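Local structure of 389aa long hypothetical nucleolar protein (Pyrococcus horikoshii, 5ZVE) at residues A4-K7 / E8-E11; G52-K56 / E57-P61; T213-A216 / Q217-N221. The protein methylates carbon 5 of cytosine 72 in several tRNAs, using S-adenosyl-L-methionine as the methyl donor. One frame throughout, in Å; residues are numbered along the deposited sequence.

Interaction 1: A4-K7 / E8-E11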
ATOM      1  N   ALA A   4      19.562  -4.705   2.772  1.00 34.23           N
ATOM      2  CA  ALA A   4      18.433  -4.507   1.869  1.00 33.56           C
ATOM      3  C   ALA A   4      18.355  -3.079   1.339  1.00 28.83           C
ATOM      4  O   ALA A   4      17.636  -2.804   0.377  1.00 26.68           O
ATOM      5  CB  ALA A   4      17.150  -4.862   2.565  1.00 30.29           C
ATOM      6  N   PHE A   5      19.098  -2.176   1.973  1.00 25.74           N
ATOM      7  CA  PHE A   5      19.044  -0.759   1.636  1.00 31.61           C
ATOM      8  C   PHE A   5      20.406  -0.270   1.170  1.00 30.50           C
ATOM      9  O   PHE A   5      21.404  -0.490   1.852  1.00 34.08           O
ATOM     10  CB  PHE A   5      18.578   0.062   2.843  1.00 28.03           C
ATOM     11  CG  PHE A   5      17.289  -0.421   3.444  1.00 27.13           C
ATOM     12  CD1 PHE A   5      17.286  -1.428   4.398  1.00 27.73           C
ATOM     13  CD2 PHE A   5      16.080   0.130   3.057  1.00 25.41           C
ATOM     14  CE1 PHE A   5      16.101  -1.881   4.943  1.00 26.34           C
ATOM     15  CE2 PHE A   5      14.893  -0.315   3.603  1.00 28.22           C
ATOM     16  CZ  PHE A   5      14.903  -1.322   4.547  1.00 22.68           C
ATOM     17  N   PRO A   6      20.452   0.390   0.003  1.00 28.31           N
ATOM     18  CA  PRO A   6      21.712   0.928  -0.517  1.00 33.94           C
ATOM     19  C   PRO A   6      22.320   1.904   0.483  1.00 35.59           C
ATOM     20  O   PRO A   6      21.581   2.516   1.253  1.00 35.19           O
ATOM     21  CB  PRO A   6      21.299   1.630  -1.814  1.00 31.78           C
ATOM     22  CG  PRO A   6      19.831   1.845  -1.694  1.00 34.48           C
ATOM     23  CD  PRO A   6      19.308   0.721  -0.861  1.00 31.61           C
ATOM     24  N   LYS A   7      23.642   2.035   0.473  1.00 34.90           N
ATOM     25  CA  LYS A   7      24.358   2.759   1.516  1.00 35.92           C
ATOM     26  C   LYS A   7      23.960   4.229   1.619  1.00 36.35           C
ATOM     27  O   LYS A   7      23.774   4.742   2.722  1.00 40.77           O
ATOM     28  CB  LYS A   7      25.868   2.657   1.285  1.00 41.04           C
ATOM     29  CG  LYS A   7      26.706   3.317   2.368  1.00 41.38           C
ATOM     30  CD  LYS A   7      26.908   2.364   3.527  1.00 47.91           C
ATOM     31  CE  LYS A   7      27.386   3.065   4.783  1.00 50.90           C
ATOM     32  NZ  LYS A   7      28.723   3.688   4.603  1.00 63.50           N
ATOM     33  N   GLU A   8      23.827   4.907   0.483  1.00 35.11           N
ATOM     34  CA  GLU A   8      23.518   6.334   0.512  1.00 37.80           C
ATOM     35  C   GLU A   8      22.125   6.600   1.078  1.00 36.82           C
ATOM     36  O   GLU A   8      21.910   7.609   1.742  1.00 31.74           O
ATOM     37  CB  GLU A   8      23.651   6.965  -0.878  1.00 37.04           C
ATOM     38  CG  GLU A   8      22.809   6.340  -1.966  1.00 41.39           C
ATOM     39  CD  GLU A   8      22.706   7.242  -3.184  1.00 49.75           C
ATOM     40  OE1 GLU A   8      22.061   6.843  -4.178  1.00 52.32           O
ATOM     41  OE2 GLU A   8      23.267   8.358  -3.146  1.00 55.75           O
ATOM     42  N   LEU A   9      21.183   5.700   0.812  1.00 38.75           N
ATOM     43  CA  LEU A   9      19.855   5.806   1.405  1.00 34.06           C
ATOM     44  C   LEU A   9      19.924   5.588   2.915  1.00 35.47           C
ATOM     45  O   LEU A   9      19.231   6.261   3.683  1.00 35.43           O
ATOM     46  CB  LEU A   9      18.883   4.812   0.768  1.00 27.52           C
ATOM     47  CG  LEU A   9      17.462   4.847   1.336  1.00 31.17           C
ATOM     48  CD1 LEU A   9      16.812   6.192   1.066  1.00 29.69           C
ATOM     49  CD2 LEU A   9      16.618   3.723   0.767  1.00 35.73           C
ATOM     50  N   ARG A  10      20.742   4.628   3.336  1.00 35.25           N
ATOM     51  CA  ARG A  10      20.935   4.362   4.758  1.00 32.87           C
ATOM     52  C   ARG A  10      21.465   5.600   5.467  1.00 35.56           C
ATOM     53  O   ARG A  10      20.981   5.963   6.538  1.00 32.16           O
ATOM     54  CB  ARG A  10      21.875   3.174   4.974  1.00 34.34           C
ATOM     55  CG  ARG A  10      21.355   1.888   4.365  1.00 34.94           C
ATOM     56  CD  ARG A  10      21.845   0.661   5.112  1.00 37.92           C
ATOM     57  NE  ARG A  10      23.298   0.577   5.212  1.00 38.34           N
ATOM     58  CZ  ARG A  10      24.068  -0.087   4.354  1.00 48.97           C
ATOM     59  NH1 ARG A  10      25.379  -0.126   4.535  1.00 53.09           N
ATOM     60  NH2 ARG A  10      23.530  -0.717   3.316  1.00 46.03           N
ATOM     61  N   GLU A  11      22.465   6.239   4.863  1.00 34.88           N
ATOM     62  CA  GLU A  11      23.001   7.495   5.381  1.00 37.39           C
ATOM     63  C   GLU A  11      21.926   8.574   5.395  1.00 33.95           C
ATOM     64  O   GLU A  11      21.863   9.386   6.314  1.00 34.74           O
ATOM     65  CB  GLU A  11      24.203   7.963   4.548  1.00 38.51           C
ATOM     66  CG  GLU A  11      25.383   6.999   4.531  1.00 45.41           C
ATOM     67  CD  GLU A  11      25.993   6.792   5.905  1.00 50.91           C
ATOM     68  OE1 GLU A  11      25.793   7.655   6.787  1.00 58.25           O
ATOM     69  OE2 GLU A  11      26.672   5.765   6.108  1.00 58.58           O
TER
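Arg10 reaches back from the first turn of helix 7-17 to the carbonyl of Phe5, and the contact is the N-terminal start of that helix. Pro6 sits at the N-cap position. Its ring nitrogen has no hydrogen to give, while its carbonyl O takes the backbone N of Arg10 at 3.1 Å, with the donor in the carbonyl plane. Lys7 O takes Glu11 N at 2.9 Å. The carbonyl of Phe5 lies just before the helix, and a side chain serves it instead. Arg10 NH2 meets Phe5 O at 2.6 Å, nearly along the C=O axis (175°), and the oxygen lies 18° out of the guanidinium plane. The same NH2 also makes a weak bond to Leu2 O. Arg10 CG rests on Phe5 CB at 3.7 Å. Further out, the Arg10 chain bends at chi3 (-56°), which folds the guanidinium back over the loop. Lys7 CA then lies over one face of it. An alanine in place of Arg10 would remove this donor and would probably leave the Phe5 carbonyl without its side-chain partner and the preceding loop less firmly held to the helix.

Glu8 points elsewhere: its OE1 is hydrogen-bonded to Thr290 OG1. On the buried side Phe5 meets Leu9 only loosely, with Leu9 CD2 at the ring edge. Met26 and Leu29 of helix 19-29 also touch the Phe5 side chain. Pro6 and Leu9 lie side by side, and Pro6 CG is 4.0 Å from Leu9 CB. Lys7 runs at about a right angle to Arg10. CG of Lys7 stands anti to the backbone N, and bends at chi2 and chi4 carry its amine to the next turn of the helix. There Lys7 NZ forms a salt bridge with Glu11 OE2 at 3.3 Å.

Interaction 2: G52-K56 / E57-P61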
ATOM      1  N   GLY A  52     -18.690 -11.920  11.100  1.00 25.66           N
ATOM      2  CA  GLY A  52     -19.368 -13.204  11.142  1.00 29.80           C
ATOM      3  C   GLY A  52     -18.977 -14.091   9.972  1.00 33.16           C
ATOM      4  O   GLY A  52     -18.745 -15.286  10.144  1.00 35.82           O
ATOM      5  N   GLU A  53     -18.896 -13.499   8.780  1.00 30.97           N
ATOM      6  CA  GLU A  53     -18.528 -14.233   7.569  1.00 31.49           C
ATOM      7  C   GLU A  53     -17.076 -14.697   7.602  1.00 33.35           C
ATOM      8  O   GLU A  53     -16.762 -15.802   7.162  1.00 33.45           O
ATOM      9  CB  GLU A  53     -18.772 -13.382   6.319  1.00 34.81           C
ATOM     10  CG  GLU A  53     -20.240 -13.138   6.024  1.00 37.66           C
ATOM     11  CD  GLU A  53     -21.012 -14.434   5.843  1.00 47.70           C
ATOM     12  OE1 GLU A  53     -20.438 -15.402   5.298  1.00 48.07           O
ATOM     13  OE2 GLU A  53     -22.189 -14.489   6.258  1.00 57.67           O
ATOM     14  N   LEU A  54     -16.196 -13.847   8.120  1.00 31.14           N
ATOM     15  CA  LEU A  54     -14.779 -14.177   8.192  1.00 28.00           C
ATOM     16  C   LEU A  54     -14.483 -15.209   9.277  1.00 33.22           C
ATOM     17  O   LEU A  54     -13.568 -16.022   9.139  1.00 31.29           O
ATOM     18  CB  LEU A  54     -13.952 -12.912   8.430  1.00 27.55           C
ATOM     19  CG  LEU A  54     -14.010 -11.866   7.313  1.00 27.05           C
ATOM     20  CD1 LEU A  54     -13.319 -10.575   7.733  1.00 23.46           C
ATOM     21  CD2 LEU A  54     -13.388 -12.420   6.038  1.00 27.70           C
ATOM     22  N   LYS A  55     -15.243 -15.173  10.367  1.00 32.79           N
ATOM     23  CA  LYS A  55     -15.078 -16.172  11.413  1.00 31.76           C
ATOM     24  C   LYS A  55     -15.492 -17.543  10.896  1.00 35.69           C
ATOM     25  O   LYS A  55     -14.871 -18.552  11.233  1.00 33.05           O
ATOM     26  CB  LYS A  55     -15.871 -15.798  12.665  1.00 29.22           C
ATOM     27  CG  LYS A  55     -15.145 -14.794  13.541  1.00 34.23           C
ATOM     28  CD  LYS A  55     -16.017 -14.296  14.679  1.00 40.68           C
ATOM     29  CE  LYS A  55     -15.210 -13.452  15.654  1.00 45.50           C
ATOM     30  NZ  LYS A  55     -16.074 -12.793  16.673  1.00 58.26           N
ATOM     31  N   LYS A  56     -16.541 -17.567  10.076  1.00 34.55           N
ATOM     32  CA  LYS A  56     -16.962 -18.786   9.390  1.00 38.03           C
ATOM     33  C   LYS A  56     -15.819 -19.450   8.626  1.00 38.69           C
ATOM     34  O   LYS A  56     -15.735 -20.672   8.564  1.00 42.78           O
ATOM     35  CB  LYS A  56     -18.114 -18.488   8.426  1.00 37.52           C
ATOM     36  CG  LYS A  56     -19.455 -18.268   9.104  1.00 45.69           C
ATOM     37  CD  LYS A  56     -20.552 -18.006   8.084  1.00 46.16           C
ATOM     38  CE  LYS A  56     -21.819 -17.495   8.758  1.00 51.77           C
ATOM     39  NZ  LYS A  56     -22.831 -17.040   7.761  1.00 59.03           N
ATOM     40  N   GLU A  57     -14.948 -18.639   8.034  1.00 39.29           N
ATOM     41  CA  GLU A  57     -13.843 -19.155   7.232  1.00 40.56           C
ATOM     42  C   GLU A  57     -12.597 -19.436   8.072  1.00 39.60           C
ATOM     43  O   GLU A  57     -11.535 -19.736   7.530  1.00 38.45           O
ATOM     44  CB  GLU A  57     -13.496 -18.173   6.108  1.00 40.17           C
ATOM     45  CG  GLU A  57     -14.636 -17.890   5.133  1.00 41.21           C
ATOM     46  CD  GLU A  57     -14.735 -18.917   4.016  1.00 46.15           C
ATOM     47  OE1 GLU A  57     -15.030 -18.518   2.868  1.00 53.39           O
ATOM     48  OE2 GLU A  57     -14.527 -20.120   4.283  1.00 48.29           O
ATOM     49  N   GLY A  58     -12.732 -19.339   9.393  1.00 35.91           N
ATOM     50  CA  GLY A  58     -11.629 -19.628  10.294  1.00 34.65           C
ATOM     51  C   GLY A  58     -10.698 -18.455  10.550  1.00 38.21           C
ATOM     52  O   GLY A  58      -9.633 -18.615  11.146  1.00 38.22           O
ATOM     53  N   LEU A  59     -11.087 -17.272  10.091  1.00 32.39           N
ATOM     54  CA  LEU A  59     -10.238 -16.100  10.240  1.00 32.24           C
ATOM     55  C   LEU A  59     -10.495 -15.408  11.575  1.00 33.12           C
ATOM     56  O   LEU A  59     -11.565 -15.566  12.169  1.00 27.28           O
ATOM     57  CB  LEU A  59     -10.468 -15.135   9.078  1.00 28.41           C
ATOM     58  CG  LEU A  59     -10.280 -15.781   7.703  1.00 38.29           C
ATOM     59  CD1 LEU A  59     -10.384 -14.749   6.595  1.00 35.89           C
ATOM     60  CD2 LEU A  59      -8.948 -16.519   7.631  1.00 32.31           C
ATOM     61  N   LYS A  60      -9.510 -14.649  12.047  1.00 30.65           N
ATOM     62  CA  LYS A  60      -9.640 -13.943  13.320  1.00 29.76           C
ATOM     63  C   LYS A  60      -9.546 -12.425  13.147  1.00 29.06           C
ATOM     64  O   LYS A  60      -8.583 -11.797  13.587  1.00 29.01           O
ATOM     65  CB  LYS A  60      -8.583 -14.433  14.309  1.00 32.12           C
ATOM     66  CG  LYS A  60      -8.788 -15.886  14.725  1.00 38.85           C
ATOM     67  CD  LYS A  60      -7.691 -16.371  15.657  1.00 45.94           C
ATOM     68  CE  LYS A  60      -8.005 -17.769  16.174  1.00 63.23           C
ATOM     69  NZ  LYS A  60      -6.952 -18.286  17.090  1.00 73.60           N
ATOM     70  N   PRO A  61     -10.561 -11.826  12.514  1.00 24.58           N
ATOM     71  CA  PRO A  61     -10.491 -10.381  12.291  1.00 26.70           C
ATOM     72  C   PRO A  61     -10.632  -9.623  13.602  1.00 23.04           C
ATOM     73  O   PRO A  61     -11.360 -10.065  14.487  1.00 27.70           O
ATOM     74  CB  PRO A  61     -11.678 -10.119  11.367  1.00 22.12           C
ATOM     75  CG  PRO A  61     -12.682 -11.146  11.793  1.00 27.25           C
ATOM     76  CD  PRO A  61     -11.888 -12.375  12.181  1.00 23.54           C
TER
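Leu54 O accepts the backbone N of Leu59 at 2.9 Å, and Lys55 O accepts Gly58 N, also at 2.9 Å. These two nested bonds form a Schellman motif, which ends helix 47-56. They differ in approach. Leu59 N is tilted 24° from the carbonyl plane of Leu54, whereas Gly58 N sits well above that of Lys55, 65° out of it. Glu57 N makes weak bonds to both Glu53 O and Leu54 O. Gly58 is the C-prime residue, with phi 86°. At its backbone angles a CB would be jammed against the carbonyl O of Glu57, which by itself calls for glycine at this position.

One turn back, Lys56 NZ forms a salt bridge with Glu53 OE2 at 3.0 Å, approaching from above the carboxylate plane. The Lys56 chain is extended beyond CG to reach it.

The turn brings apolar groups together on the inner side. Leu54 CD2 meets Leu59 CD1 at 3.8 Å. Leu54 CB and CD1 lie against the Pro61 ring, with Leu54 CB 4.0 Å from Pro61 CG. Phe73 of strand 70-74 touches all three residues, and Leu171 adds to the cover over Leu54 and Leu59. The turn thus gives Leu54 O and Lys55 O backbone partners, while Leu54, Leu59 and Pro61 pack together where the chain leaves the helix ahead of strand 62-63.

Interaction 3: T213-A216 / Q217-N221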
ATOM      1  N   THR A 213     -12.793   4.316  -3.969  1.00 26.26           N
ATOM      2  CA  THR A 213     -13.961   3.533  -3.586  1.00 29.63           C
ATOM      3  C   THR A 213     -14.314   3.745  -2.113  1.00 27.20           C
ATOM      4  O   THR A 213     -15.474   3.633  -1.725  1.00 26.72           O
ATOM      5  CB  THR A 213     -13.750   2.029  -3.872  1.00 26.06           C
ATOM      6  OG1 THR A 213     -12.512   1.585  -3.298  1.00 24.47           O
ATOM      7  CG2 THR A 213     -13.715   1.786  -5.376  1.00 28.28           C
ATOM      8  N   HIS A 214     -13.312   4.062  -1.300  1.00 28.14           N
ATOM      9  CA  HIS A 214     -13.550   4.411   0.095  1.00 26.44           C
ATOM     10  C   HIS A 214     -14.366   5.703   0.192  1.00 27.40           C
ATOM     11  O   HIS A 214     -15.306   5.794   0.981  1.00 25.43           O
ATOM     12  CB  HIS A 214     -12.221   4.545   0.845  1.00 24.05           C
ATOM     13  CG  HIS A 214     -12.366   4.673   2.328  1.00 22.16           C
ATOM     14  ND1 HIS A 214     -11.292   4.873   3.165  1.00 24.24           N
ATOM     15  CD2 HIS A 214     -13.462   4.623   3.126  1.00 25.18           C
ATOM     16  CE1 HIS A 214     -11.716   4.947   4.416  1.00 25.80           C
ATOM     17  NE2 HIS A 214     -13.028   4.797   4.418  1.00 25.42           N
ATOM     18  N   ILE A 215     -14.006   6.695  -0.620  1.00 26.80           N
ATOM     19  CA  ILE A 215     -14.774   7.936  -0.709  1.00 24.24           C
ATOM     20  C   ILE A 215     -16.214   7.642  -1.115  1.00 24.05           C
ATOM     21  O   ILE A 215     -17.164   8.221  -0.578  1.00 24.30           O
ATOM     22  CB  ILE A 215     -14.157   8.924  -1.721  1.00 25.45           C
ATOM     23  CG1 ILE A 215     -12.720   9.266  -1.334  1.00 25.59           C
ATOM     24  CG2 ILE A 215     -14.986  10.196  -1.800  1.00 21.54           C
ATOM     25  CD1 ILE A 215     -12.605  10.197  -0.154  1.00 28.14           C
ATOM     26  N   ALA A 216     -16.364   6.724  -2.062  1.00 26.55           N
ATOM     27  CA  ALA A 216     -17.676   6.347  -2.576  1.00 31.69           C
ATOM     28  C   ALA A 216     -18.583   5.777  -1.486  1.00 30.73           C
ATOM     29  O   ALA A 216     -19.774   6.081  -1.452  1.00 31.64           O
ATOM     30  CB  ALA A 216     -17.522   5.350  -3.712  1.00 27.20           C
ATOM     31  N   GLN A 217     -18.030   4.962  -0.592  1.00 29.59           N
ATOM     32  CA  GLN A 217     -18.846   4.387   0.477  1.00 28.67           C
ATOM     33  C   GLN A 217     -19.101   5.408   1.590  1.00 28.86           C
ATOM     34  O   GLN A 217     -20.143   5.367   2.242  1.00 28.40           O
ATOM     35  CB  GLN A 217     -18.205   3.112   1.042  1.00 26.87           C
ATOM     36  CG  GLN A 217     -17.034   3.311   1.982  1.00 23.66           C
ATOM     37  CD  GLN A 217     -16.427   1.985   2.429  1.00 28.61           C
ATOM     38  OE1 GLN A 217     -16.075   1.142   1.603  1.00 23.65           O
ATOM     39  NE2 GLN A 217     -16.321   1.790   3.742  1.00 27.12           N
ATOM     40  N   LEU A 218     -18.163   6.325   1.804  1.00 25.70           N
ATOM     41  CA  LEU A 218     -18.391   7.424   2.741  1.00 29.80           C
ATOM     42  C   LEU A 218     -19.501   8.343   2.238  1.00 30.60           C
ATOM     43  O   LEU A 218     -20.233   8.943   3.029  1.00 32.12           O
ATOM     44  CB  LEU A 218     -17.114   8.236   2.971  1.00 30.69           C
ATOM     45  CG  LEU A 218     -15.942   7.539   3.663  1.00 31.13           C
ATOM     46  CD1 LEU A 218     -14.677   8.374   3.496  1.00 26.41           C
ATOM     47  CD2 LEU A 218     -16.252   7.291   5.142  1.00 25.06           C
ATOM     48  N   LEU A 219     -19.612   8.457   0.917  1.00 33.10           N
ATOM     49  CA  LEU A 219     -20.677   9.236   0.292  1.00 34.69           C
ATOM     50  C   LEU A 219     -21.966   8.429   0.202  1.00 38.43           C
ATOM     51  O   LEU A 219     -23.019   8.963  -0.145  1.00 36.65           O
ATOM     52  CB  LEU A 219     -20.256   9.705  -1.104  1.00 35.28           C
ATOM     53  CG  LEU A 219     -19.138  10.746  -1.191  1.00 33.29           C
ATOM     54  CD1 LEU A 219     -19.046  11.297  -2.601  1.00 32.94           C
ATOM     55  CD2 LEU A 219     -19.360  11.860  -0.193  1.00 32.96           C
ATOM     56  N   GLU A 220     -21.856   7.138   0.507  1.00 35.13           N
ATOM     57  CA  GLU A 220     -22.965   6.194   0.417  1.00 34.53           C
ATOM     58  C   GLU A 220     -23.498   6.168  -1.008  1.00 35.73           C
ATOM     59  O   GLU A 220     -24.705   6.169  -1.240  1.00 38.11           O
ATOM     60  CB  GLU A 220     -24.064   6.542   1.422  1.00 36.60           C
ATOM     61  CG  GLU A 220     -23.613   6.386   2.868  1.00 36.47           C
ATOM     62  CD  GLU A 220     -24.655   6.853   3.865  1.00 43.03           C
ATOM     63  OE1 GLU A 220     -25.492   7.704   3.497  1.00 42.85           O
ATOM     64  OE2 GLU A 220     -24.633   6.375   5.020  1.00 45.63           O
ATOM     65  N   ASN A 221     -22.562   6.137  -1.952  1.00 36.08           N
ATOM     66  CA  ASN A 221     -22.850   6.084  -3.383  1.00 40.71           C
ATOM     67  C   ASN A 221     -23.643   7.283  -3.905  1.00 37.16           C
ATOM     68  O   ASN A 221     -24.226   7.219  -4.985  1.00 37.14           O
ATOM     69  CB  ASN A 221     -23.579   4.780  -3.727  1.00 34.95           C
ATOM     70  CG  ASN A 221     -22.672   3.777  -4.407  1.00 33.26           C
ATOM     71  OD1 ASN A 221     -21.644   4.147  -4.972  1.00 35.78           O
ATOM     72  ND2 ASN A 221     -23.045   2.502  -4.361  1.00 33.77           N
TER
HETATM   73  O   HOH W   1     -16.335   0.609  -1.538  1.00 28.16           O
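Gln217 lies beside His214 one helical turn away. Its CB is 3.9 Å from Thr213 O. The first torsion (chi1 77°) sets CG between the backbone N and the carbonyl carbon, and CG comes 3.2 Å from His214 O. CG also meets the edge of the imidazole, as His214 CD2 is 4.0 Å away. Next along the chain, CD lies by the same CD2, and NE2 passes near it. At the tip, OE1 shares a water with Thr213 O. OE1 is also hydrogen-bonded to Arg39 NE, and NE2 gives its bond to Val40 O.

Leu218 takes the other approach to the ring. Its CD1 makes a CH-pi contact over the face, 4.3 Å from the centroid of the His214 ring. The ring is tied at its far end, where His214 NE2 is hydrogen-bonded to Glu69 OE2. Deeper in, Ile215 CG2 packs on Leu219 CG.

Asn221 N closes the end of the helix on Ala216 O at 2.8 Å, with a straight bond of 170°. Glu220 has positive phi and gives a weak bond from its N to Gln217 O. This is a Schellman motif. It ends helix 210-218 of a beta-alpha-beta unit in the Rossmann-like methyltransferase fold, the helix whose first residues, Gly210 and Lys211, belong to the S-adenosyl-L-methionine-binding segment 205-211.

In the fold
Interaction 1 starts a helix, whereas interactions 2 and 3 end one, each with a Schellman motif. Interactions 1 and 2 both belong to the ferredoxin-like part of the chain, yet their centres are 41 Å apart, on opposite sides of the centre of the chain. Interaction 3 belongs to the methyltransferase part, with its centre 25 Å from that of interaction 2 and about 13 Å between nearest atoms. It is the one near the cofactor: the side chain of Thr213 is about 7 Å from the bound S-adenosyl-L-homocysteine. Arg39, Val40 and Glu69 bind its residues, so the ferredoxin-like part meets this helix directly. Interactions 1 and 2 lie away from the known sites.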